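Local coordinates for protein putative oxidoreductase yhhX (Escherichia coli K-12, PDB 3F4L) that is a probable oxidoreductase of the Gfo/Idh/MocA family, perhaps oxidising scyllo-inositol with NADP+ as the electron acceptor, at residues Arg126-Phe131 with Gly296-Val301. Numbering follows the deposited sequence.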
ATOM      1  N   ARG A 126       1.320  22.130   0.504  1.00 15.94           N
ATOM      2  CA  ARG A 126       2.757  21.986   0.618  1.00 17.88           C
ATOM      3  C   ARG A 126       3.101  22.534   1.987  1.00 16.03           C
ATOM      4  O   ARG A 126       4.218  22.393   2.470  1.00 16.36           O
ATOM      5  CB  ARG A 126       3.474  22.793  -0.463  1.00 17.27           C
ATOM      6  CG  ARG A 126       3.399  22.126  -1.821  1.00 20.65           C
ATOM      7  CD  ARG A 126       4.358  22.753  -2.815  1.00 21.06           C
ATOM      8  NE  ARG A 126       4.296  22.061  -4.097  1.00 19.23           N
ATOM      9  CZ  ARG A 126       5.220  22.178  -5.045  1.00 18.87           C
ATOM     10  NH1 ARG A 126       6.269  22.960  -4.846  1.00 15.88           N
ATOM     11  NH2 ARG A 126       5.102  21.502  -6.178  1.00 20.78           N
ATOM     12  N   PHE A 127       2.115  23.165   2.612  1.00 16.35           N
ATOM     13  CA  PHE A 127       2.310  23.722   3.933  1.00 17.27           C
ATOM     14  C   PHE A 127       1.403  23.067   4.972  1.00 15.70           C
ATOM     15  O   PHE A 127       1.059  23.685   5.970  1.00 18.66           O
ATOM     16  CB  PHE A 127       2.111  25.245   3.894  1.00 14.16           C
ATOM     17  CG  PHE A 127       3.050  25.937   2.953  1.00 14.83           C
ATOM     18  CD1 PHE A 127       4.425  25.905   3.181  1.00 15.89           C
ATOM     19  CD2 PHE A 127       2.580  26.550   1.801  1.00 15.17           C
ATOM     20  CE1 PHE A 127       5.318  26.469   2.272  1.00 17.49           C
ATOM     21  CE2 PHE A 127       3.468  27.121   0.877  1.00 15.74           C
ATOM     22  CZ  PHE A 127       4.839  27.078   1.115  1.00 15.59           C
ATOM     23  N   ASP A 128       1.010  21.817   4.716  1.00 16.23           N
ATOM     24  CA  ASP A 128       0.206  21.043   5.666  1.00 15.63           C
ATOM     25  C   ASP A 128       1.203  20.579   6.727  1.00 17.01           C
ATOM     26  O   ASP A 128       2.317  20.164   6.388  1.00 17.04           O
ATOM     27  CB  ASP A 128      -0.416  19.809   5.001  1.00 13.75           C
ATOM     28  CG  ASP A 128      -1.855  20.035   4.578  1.00 16.34           C
ATOM     29  OD1 ASP A 128      -2.476  21.031   5.035  1.00 14.65           O
ATOM     30  OD2 ASP A 128      -2.377  19.202   3.805  1.00 17.32           O
ATOM     31  N   SER A 129       0.815  20.646   8.000  1.00 15.08           N
ATOM     32  CA  SER A 129       1.712  20.247   9.083  1.00 15.46           C
ATOM     33  C   SER A 129       2.172  18.795   8.991  1.00 14.93           C
ATOM     34  O   SER A 129       3.328  18.501   9.258  1.00 15.72           O
ATOM     35  CB  SER A 129       1.054  20.481  10.450  1.00 12.24           C
ATOM     36  OG  SER A 129      -0.136  19.744  10.559  1.00 12.35           O
ATOM     37  N   CYS A 130       1.263  17.894   8.635  1.00 16.64           N
ATOM     38  CA  CYS A 130       1.596  16.477   8.500  1.00 17.04           C
ATOM     39  C   CYS A 130       2.703  16.290   7.455  1.00 17.06           C
ATOM     40  O   CYS A 130       3.723  15.637   7.702  1.00 17.38           O
ATOM     41  CB  CYS A 130       0.346  15.686   8.099  1.00 14.51           C
ATOM     42  SG  CYS A 130      -0.708  16.499   6.854  1.00 13.75           S
ATOM     43  N   PHE A 131       2.487  16.875   6.283  1.00 16.66           N
ATOM     44  CA  PHE A 131       3.454  16.807   5.201  1.00 16.05           C
ATOM     45  C   PHE A 131       4.800  17.413   5.606  1.00 15.15           C
ATOM     46  O   PHE A 131       5.858  16.799   5.403  1.00 16.01           O
ATOM     47  CB  PHE A 131       2.906  17.538   3.972  1.00 14.81           C
ATOM     48  CG  PHE A 131       3.904  17.683   2.873  1.00 14.57           C
ATOM     49  CD1 PHE A 131       4.384  16.566   2.200  1.00 15.37           C
ATOM     50  CD2 PHE A 131       4.404  18.938   2.535  1.00 14.27           C
ATOM     51  CE1 PHE A 131       5.354  16.701   1.202  1.00 16.85           C
ATOM     52  CE2 PHE A 131       5.379  19.080   1.538  1.00 13.19           C
ATOM     53  CZ  PHE A 131       5.849  17.963   0.876  1.00 10.42           C
ATOM     54  N   GLY A 296       1.699  24.282  10.247  1.00 29.25           N
ATOM     55  CA  GLY A 296       1.263  24.486   8.877  1.00 28.19           C
ATOM     56  C   GLY A 296       0.645  25.865   8.723  1.00 28.47           C
ATOM     57  O   GLY A 296       0.074  26.404   9.679  1.00 28.47           O
ATOM     58  N   ASP A 297       0.753  26.437   7.527  1.00 26.97           N
ATOM     59  CA  ASP A 297       0.197  27.761   7.267  1.00 24.10           C
ATOM     60  C   ASP A 297       0.008  27.968   5.763  1.00 22.82           C
ATOM     61  O   ASP A 297       0.977  28.225   5.034  1.00 21.69           O
ATOM     62  CB  ASP A 297       1.127  28.832   7.857  1.00 25.47           C
ATOM     63  CG  ASP A 297       0.617  30.252   7.637  1.00 25.74           C
ATOM     64  OD1 ASP A 297      -0.564  30.423   7.275  1.00 25.41           O
ATOM     65  OD2 ASP A 297       1.400  31.205   7.837  1.00 27.41           O
ATOM     66  N   TYR A 298      -1.239  27.859   5.302  1.00 20.78           N
ATOM     67  CA  TYR A 298      -1.531  28.019   3.877  1.00 18.25           C
ATOM     68  C   TYR A 298      -1.156  29.398   3.348  1.00 16.77           C
ATOM     69  O   TYR A 298      -0.975  29.576   2.144  1.00 16.00           O
ATOM     70  CB  TYR A 298      -3.011  27.754   3.593  1.00 16.60           C
ATOM     71  CG  TYR A 298      -3.449  26.341   3.897  1.00 15.94           C
ATOM     72  CD1 TYR A 298      -2.568  25.271   3.737  1.00 16.36           C
ATOM     73  CD2 TYR A 298      -4.759  26.062   4.292  1.00 16.94           C
ATOM     74  CE1 TYR A 298      -2.978  23.957   3.957  1.00 15.86           C
ATOM     75  CE2 TYR A 298      -5.182  24.741   4.516  1.00 14.26           C
ATOM     76  CZ  TYR A 298      -4.283  23.700   4.344  1.00 16.42           C
ATOM     77  OH  TYR A 298      -4.681  22.393   4.544  1.00 17.77           O
ATOM     78  N   GLY A 299      -1.025  30.357   4.261  1.00 14.01           N
ATOM     79  CA  GLY A 299      -0.679  31.714   3.875  1.00 15.08           C
ATOM     80  C   GLY A 299       0.754  31.842   3.403  1.00 17.15           C
ATOM     81  O   GLY A 299       1.147  32.873   2.852  1.00 15.61           O
ATOM     82  N   ARG A 300       1.539  30.794   3.618  1.00 15.14           N
ATOM     83  CA  ARG A 300       2.928  30.813   3.196  1.00 18.19           C
ATOM     84  C   ARG A 300       3.019  30.876   1.672  1.00 16.46           C
ATOM     85  O   ARG A 300       4.063  31.212   1.126  1.00 17.91           O
ATOM     86  CB  ARG A 300       3.668  29.604   3.783  1.00 17.57           C
ATOM     87  CG  ARG A 300       4.022  29.853   5.257  1.00 24.20           C
ATOM     88  CD  ARG A 300       4.220  28.590   6.091  1.00 27.86           C
ATOM     89  NE  ARG A 300       5.350  27.787   5.646  1.00 31.15           N
ATOM     90  CZ  ARG A 300       5.785  26.702   6.282  1.00 33.63           C
ATOM     91  NH1 ARG A 300       5.176  26.306   7.397  1.00 31.97           N
ATOM     92  NH2 ARG A 300       6.819  26.015   5.800  1.00 31.88           N
ATOM     93  N   VAL A 301       1.912  30.569   0.999  1.00 14.96           N
ATOM     94  CA  VAL A 301       1.841  30.640  -0.453  1.00 14.56           C
ATOM     95  C   VAL A 301       1.937  32.121  -0.813  1.00 16.06           C
ATOM     96  O   VAL A 301       2.666  32.513  -1.720  1.00 16.38           O
ATOM     97  CB  VAL A 301       0.494  30.079  -0.988  1.00 13.64           C
ATOM     98  CG1 VAL A 301       0.320  30.455  -2.467  1.00 14.23           C
ATOM     99  CG2 VAL A 301       0.445  28.552  -0.826  1.00 11.61           C
TER
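The CA atoms of Ser129 and Gly296 are the nearest pair across the contact, 4.3 Å apart, where the chain entering helix 129-140 passes the loop that leads into helix 300-311. One weak, bent hydrogen bond joins the main chains here, from Asp297 N to Phe127 O (3.2 Å). A type I turn from Asp297 to Arg300 then swings the second chain round the Phe127 ring. Asp297 OD1 steadies that turn by accepting from Gly299 N, above the carboxylate plane, while OD2 pairs with Arg25.

Phe127 carries the apolar part. Arg300 CB sits over the middle of one ring face, 3.6 Å from the centroid, a CH-pi contact; the arginine chain then bends at chi3 (64°), bringing NE to 3.2 Å from Phe127 CD1, with the guanidinium tilted 44° to the ring. At the ring edge, in its plane, Val301 CG2 packs 3.8 Å from Phe127 CE2.

Tyr298 OH donates to Asp128 OD1 (2.6 Å), which takes the bond on its syn lone pair; the carboxylate and ring planes stand 51° apart. Any repulsion from Asp251, whose OD2 lies near Asp128 OD1, is probably eased by the tyrosine hydroxyl and by the Arg125 salt bridge to Asp128 OD2. A buried Tyr-Asp hydrogen bond and the packing of Phe127 against Arg300 and Val301 thus tie the stretch following strand 119-121, at the edge of the parallel sheet, to the loop leading into helix 300-311.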